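Local coordinates for protein chloromuconate cycloisomerase (Rhodococcus opacus, PDB 4M0X) that belongs to the enolase superfamily, with an N-terminal capping domain beside a barrel domain that binds a manganese ion, at residues 23-34 and 48-57. Numbering follows the deposited sequence.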
ATOM      1  N   PHE A  23      23.611  21.420  24.128  1.00 82.59           N
ATOM      2  CA  PHE A  23      22.737  20.709  23.190  1.00 76.17           C
ATOM      3  C   PHE A  23      23.431  20.657  21.831  1.00 75.95           C
ATOM      4  O   PHE A  23      24.612  20.984  21.722  1.00 75.81           O
ATOM      5  CB  PHE A  23      21.395  21.446  23.030  1.00 76.57           C
ATOM      6  CG  PHE A  23      20.588  21.556  24.298  1.00 73.28           C
ATOM      7  CD1 PHE A  23      19.705  20.546  24.671  1.00 70.64           C
ATOM      8  CD2 PHE A  23      20.692  22.688  25.111  1.00 73.04           C
ATOM      9  CE1 PHE A  23      18.961  20.656  25.841  1.00 69.32           C
ATOM     10  CE2 PHE A  23      19.951  22.800  26.279  1.00 68.16           C
ATOM     11  CZ  PHE A  23      19.085  21.782  26.645  1.00 65.09           C
ATOM     12  N   ALA A  24      22.689  20.276  20.792  1.00 80.22           N
ATOM     13  CA  ALA A  24      23.219  20.253  19.420  1.00 79.36           C
ATOM     14  C   ALA A  24      23.655  21.624  18.859  1.00 76.87           C
ATOM     15  O   ALA A  24      24.743  21.726  18.285  1.00 71.97           O
ATOM     16  CB  ALA A  24      22.240  19.568  18.477  1.00 73.21           C
ATOM     17  N   ALA A  25      22.834  22.667  19.040  1.00 77.62           N
ATOM     18  CA  ALA A  25      23.100  23.986  18.414  1.00 77.33           C
ATOM     19  C   ALA A  25      23.487  25.172  19.336  1.00 74.87           C
ATOM     20  O   ALA A  25      23.733  26.282  18.842  1.00 67.99           O
ATOM     21  CB  ALA A  25      21.961  24.374  17.477  1.00 70.78           C
ATOM     22  N   THR A  26      23.515  24.930  20.654  1.00 77.96           N
ATOM     23  CA  THR A  26      24.128  25.841  21.660  1.00 82.03           C
ATOM     24  C   THR A  26      24.601  25.060  22.910  1.00 81.57           C
ATOM     25  O   THR A  26      24.314  23.864  23.043  1.00 81.88           O
ATOM     26  CB  THR A  26      23.182  26.998  22.131  1.00 79.35           C
ATOM     27  OG1 THR A  26      21.878  26.489  22.446  1.00 70.97           O
ATOM     28  CG2 THR A  26      23.072  28.129  21.092  1.00 79.56           C
ATOM     29  N   THR A  27      25.344  25.730  23.799  1.00 78.14           N
ATOM     30  CA  THR A  27      25.445  25.314  25.215  1.00 80.16           C
ATOM     31  C   THR A  27      24.643  26.308  26.089  1.00 86.87           C
ATOM     32  O   THR A  27      24.732  27.525  25.878  1.00 92.91           O
ATOM     33  CB  THR A  27      26.905  25.224  25.705  1.00 70.37           C
ATOM     34  N   MET A  28      23.847  25.804  27.040  1.00 88.96           N
ATOM     35  CA  MET A  28      23.044  26.673  27.940  1.00 84.41           C
ATOM     36  C   MET A  28      23.785  27.026  29.250  1.00 78.33           C
ATOM     37  O   MET A  28      24.140  26.143  30.043  1.00 79.55           O
ATOM     38  CB  MET A  28      21.649  26.084  28.214  1.00 75.81           C
ATOM     39  N   HIS A  29      24.008  28.326  29.455  1.00 66.72           N
ATOM     40  CA  HIS A  29      24.849  28.840  30.541  1.00 60.22           C
ATOM     41  C   HIS A  29      23.994  29.264  31.767  1.00 54.78           C
ATOM     42  O   HIS A  29      24.444  29.274  32.917  1.00 50.52           O
ATOM     43  CB  HIS A  29      25.740  29.985  30.004  1.00 64.55           C
ATOM     44  CG  HIS A  29      26.613  29.599  28.829  1.00 73.08           C
ATOM     45  ND1 HIS A  29      26.320  29.955  27.525  1.00 73.17           N
ATOM     46  CD2 HIS A  29      27.780  28.907  28.768  1.00 73.01           C
ATOM     47  CE1 HIS A  29      27.258  29.492  26.714  1.00 68.39           C
ATOM     48  NE2 HIS A  29      28.153  28.850  27.442  1.00 73.33           N
ATOM     49  N   HIS A  30      22.743  29.598  31.489  1.00 50.54           N
ATOM     50  CA  HIS A  30      21.735  29.844  32.499  1.00 48.11           C
ATOM     51  C   HIS A  30      20.398  29.432  31.886  1.00 43.25           C
ATOM     52  O   HIS A  30      20.352  28.953  30.770  1.00 44.95           O
ATOM     53  CB  HIS A  30      21.729  31.324  32.877  1.00 52.28           C
ATOM     54  CG  HIS A  30      21.583  32.249  31.703  1.00 55.98           C
ATOM     55  ND1 HIS A  30      20.394  32.869  31.385  1.00 55.87           N
ATOM     56  CD2 HIS A  30      22.478  32.654  30.769  1.00 59.65           C
ATOM     57  CE1 HIS A  30      20.562  33.622  30.311  1.00 59.32           C
ATOM     58  NE2 HIS A  30      21.819  33.509  29.915  1.00 61.37           N
ATOM     59  N   GLN A  31      19.304  29.619  32.601  1.00 39.46           N
ATOM     60  CA  GLN A  31      17.989  29.299  32.068  1.00 35.41           C
ATOM     61  C   GLN A  31      17.184  30.567  31.828  1.00 35.37           C
ATOM     62  O   GLN A  31      17.298  31.547  32.567  1.00 36.59           O
ATOM     63  CB  GLN A  31      17.257  28.393  33.045  1.00 35.14           C
ATOM     64  CG  GLN A  31      15.847  28.071  32.633  1.00 38.59           C
ATOM     65  CD  GLN A  31      15.788  27.044  31.539  1.00 39.61           C
ATOM     66  OE1 GLN A  31      15.775  25.845  31.803  1.00 41.16           O
ATOM     67  NE2 GLN A  31      15.735  27.510  30.299  1.00 41.27           N
ATOM     68  N   SER A  32      16.360  30.563  30.797  1.00 33.42           N
ATOM     69  CA  SER A  32      15.666  31.777  30.438  1.00 32.85           C
ATOM     70  C   SER A  32      14.232  31.455  30.175  1.00 32.83           C
ATOM     71  O   SER A  32      13.925  30.571  29.380  1.00 34.83           O
ATOM     72  CB  SER A  32      16.294  32.394  29.199  1.00 34.27           C
ATOM     73  OG  SER A  32      17.441  33.157  29.550  1.00 38.41           O
ATOM     74  N   ILE A  33      13.345  32.149  30.869  1.00 31.19           N
ATOM     75  CA  ILE A  33      11.924  31.886  30.736  1.00 28.33           C
ATOM     76  C   ILE A  33      11.205  33.205  30.598  1.00 29.95           C
ATOM     77  O   ILE A  33      11.738  34.255  30.979  1.00 32.21           O
ATOM     78  CB  ILE A  33      11.359  31.090  31.939  1.00 26.86           C
ATOM     79  CG1 ILE A  33      11.185  31.985  33.163  1.00 25.93           C
ATOM     80  CG2 ILE A  33      12.242  29.880  32.264  1.00 26.12           C
ATOM     81  CD1 ILE A  33      10.365  31.367  34.279  1.00 24.65           C
ATOM     82  N   VAL A  34      10.013  33.168  30.023  1.00 27.16           N
ATOM     83  CA  VAL A  34       9.114  34.279  30.169  1.00 25.48           C
ATOM     84  C   VAL A  34       8.176  33.840  31.283  1.00 26.24           C
ATOM     85  O   VAL A  34       7.554  32.776  31.181  1.00 29.88           O
ATOM     86  CB  VAL A  34       8.342  34.575  28.854  1.00 24.68           C
ATOM     87  CG1 VAL A  34       7.419  35.772  29.019  1.00 23.38           C
ATOM     88  CG2 VAL A  34       9.305  34.845  27.707  1.00 24.08           C
ATOM     89  N   GLY A  48       2.259  31.036  34.470  1.00 29.37           N
ATOM     90  CA  GLY A  48       2.709  30.099  33.453  1.00 26.73           C
ATOM     91  C   GLY A  48       4.157  30.420  33.102  1.00 27.28           C
ATOM     92  O   GLY A  48       4.678  31.503  33.433  1.00 26.92           O
ATOM     93  N   GLU A  49       4.814  29.485  32.429  1.00 24.95           N
ATOM     94  CA  GLU A  49       6.166  29.701  31.986  1.00 24.15           C
ATOM     95  C   GLU A  49       6.239  29.442  30.480  1.00 23.99           C
ATOM     96  O   GLU A  49       5.641  28.496  29.977  1.00 23.47           O
ATOM     97  CB  GLU A  49       7.074  28.786  32.810  1.00 24.58           C
ATOM     98  CG  GLU A  49       8.361  28.306  32.168  1.00 27.12           C
ATOM     99  CD  GLU A  49       9.237  27.503  33.135  1.00 28.15           C
ATOM    100  OE1 GLU A  49       8.797  27.149  34.226  1.00 27.85           O
ATOM    101  OE2 GLU A  49      10.393  27.217  32.811  1.00 29.37           O
ATOM    102  N   ALA A  50       6.914  30.317  29.744  1.00 23.49           N
ATOM    103  CA  ALA A  50       7.395  29.946  28.403  1.00 23.75           C
ATOM    104  C   ALA A  50       8.889  29.570  28.469  1.00 24.75           C
ATOM    105  O   ALA A  50       9.725  30.329  28.970  1.00 24.04           O
ATOM    106  CB  ALA A  50       7.172  31.060  27.403  1.00 22.95           C
ATOM    107  N   VAL A  51       9.234  28.397  27.981  1.00 24.96           N
ATOM    108  CA  VAL A  51      10.621  28.016  28.051  1.00 27.99           C
ATOM    109  C   VAL A  51      11.078  27.277  26.779  1.00 30.78           C
ATOM    110  O   VAL A  51      10.272  26.692  26.020  1.00 32.07           O
ATOM    111  CB  VAL A  51      10.894  27.227  29.369  1.00 28.34           C
ATOM    112  CG1 VAL A  51      10.218  25.857  29.335  1.00 27.04           C
ATOM    113  CG2 VAL A  51      12.385  27.156  29.691  1.00 26.10           C
ATOM    114  N   THR A  52      12.382  27.316  26.566  1.00 31.20           N
ATOM    115  CA  THR A  52      12.992  26.904  25.330  1.00 31.22           C
ATOM    116  C   THR A  52      14.335  26.247  25.675  1.00 32.39           C
ATOM    117  O   THR A  52      14.950  26.592  26.684  1.00 36.29           O
ATOM    118  CB  THR A  52      13.167  28.151  24.469  1.00 32.02           C
ATOM    119  OG1 THR A  52      12.412  28.010  23.263  1.00 37.72           O
ATOM    120  CG2 THR A  52      14.596  28.428  24.184  1.00 31.41           C
ATOM    121  N   PRO A  53      14.782  25.264  24.885  1.00 30.75           N
ATOM    122  CA  PRO A  53      16.082  24.643  25.208  1.00 30.49           C
ATOM    123  C   PRO A  53      17.287  25.491  24.815  1.00 32.38           C
ATOM    124  O   PRO A  53      18.181  24.999  24.092  1.00 34.32           O
ATOM    125  CB  PRO A  53      16.082  23.359  24.382  1.00 28.24           C
ATOM    126  CG  PRO A  53      15.094  23.612  23.304  1.00 29.25           C
ATOM    127  CD  PRO A  53      14.042  24.515  23.863  1.00 30.06           C
ATOM    128  N   GLY A  54      17.305  26.746  25.266  1.00 31.84           N
ATOM    129  CA  GLY A  54      18.380  27.688  24.957  1.00 30.21           C
ATOM    130  C   GLY A  54      18.279  28.487  23.669  1.00 30.11           C
ATOM    131  O   GLY A  54      19.300  28.821  23.096  1.00 34.93           O
ATOM    132  N   GLY A  55      17.075  28.813  23.203  1.00 28.61           N
ATOM    133  CA  GLY A  55      16.918  29.724  22.057  1.00 27.38           C
ATOM    134  C   GLY A  55      16.129  29.090  20.918  1.00 28.62           C
ATOM    135  O   GLY A  55      15.600  27.983  21.064  1.00 28.82           O
ATOM    136  N   PRO A  56      16.055  29.773  19.767  1.00 26.62           N
ATOM    137  CA  PRO A  56      15.148  29.321  18.729  1.00 26.15           C
ATOM    138  C   PRO A  56      15.662  28.179  17.857  1.00 25.22           C
ATOM    139  O   PRO A  56      14.964  27.742  16.950  1.00 24.82           O
ATOM    140  CB  PRO A  56      14.880  30.589  17.921  1.00 25.70           C
ATOM    141  CG  PRO A  56      16.126  31.362  18.073  1.00 26.78           C
ATOM    142  CD  PRO A  56      16.623  31.093  19.465  1.00 26.81           C
ATOM    143  N   TRP A  57      16.846  27.664  18.155  1.00 25.85           N
ATOM    144  CA  TRP A  57      17.404  26.551  17.381  1.00 25.36           C
ATOM    145  C   TRP A  57      16.447  25.346  17.314  1.00 25.22           C
ATOM    146  O   TRP A  57      16.327  24.714  16.264  1.00 25.16           O
ATOM    147  CB  TRP A  57      18.783  26.143  17.931  1.00 26.64           C
ATOM    148  CG  TRP A  57      18.702  25.317  19.206  1.00 29.19           C
ATOM    149  CD1 TRP A  57      18.660  25.791  20.494  1.00 29.64           C
ATOM    150  CD2 TRP A  57      18.597  23.882  19.308  1.00 29.75           C
ATOM    151  NE1 TRP A  57      18.559  24.744  21.388  1.00 29.72           N
ATOM    152  CE2 TRP A  57      18.515  23.563  20.693  1.00 30.38           C
ATOM    153  CE3 TRP A  57      18.557  22.834  18.365  1.00 28.56           C
ATOM    154  CZ2 TRP A  57      18.401  22.240  21.159  1.00 29.57           C
ATOM    155  CZ3 TRP A  57      18.456  21.519  18.830  1.00 29.57           C
ATOM    156  CH2 TRP A  57      18.374  21.238  20.220  1.00 29.96           C
TER
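Trp57 lies against the loop 23-26, its side chain about 7 Å from the manganese ion, and it can be followed atom by atom. Trp57 CB sits 3.7 Å from Ala25 CB, and that same methyl also touches CG, CD2 and CE3 of the indole. With chi1 at 77°, CG falls between the backbone N and the carbonyl carbon, which turns the indole toward this loop. Further out, CD1 and NE1 pass the Thr26 hydroxyl, and the N-H of Trp57 NE1 is given to Pro53 O at 2.7 Å. That bond is nearly straight, 171°, and lies in the indole plane, although the donor stands well above the carbonyl plane; it fixes the rotation of the ring. On the six-membered ring, Trp57 CZ2 reaches Phe23 CB at 3.6 Å and Ala24 CB lies near Trp57 CZ3. The Phe23 ring and the six-membered ring of Trp57 meet obliquely, planes at 38°. Phe23 in turn takes Pro53 CB over one face, a CH-pi contact 4.2 Å from the Phe23 ring centroid.

Beyond the corner at His29 and His30 the segments meet again as antiparallel strands of the N-terminal domain's hairpin. Val34 and Ala50 form a hydrogen-bonded pair, Val34 N to Ala50 O at 3.0 Å and Ala50 N to Val34 O at 2.9 Å, with their side chains facing helix 63-74. On the other face Ile33 CG2 packs on Val51 CG2 and the carboxylate of Glu49, whose OE1 is held by Ser303 and the backbone N of Met306, tying the hairpin to the barrel domain. Directional backbone bonds thus join the strands, whereas the indole N-H is satisfied within 48-57, and the poorly ordered loop 23-26 meets Trp57 mainly through apolar packing.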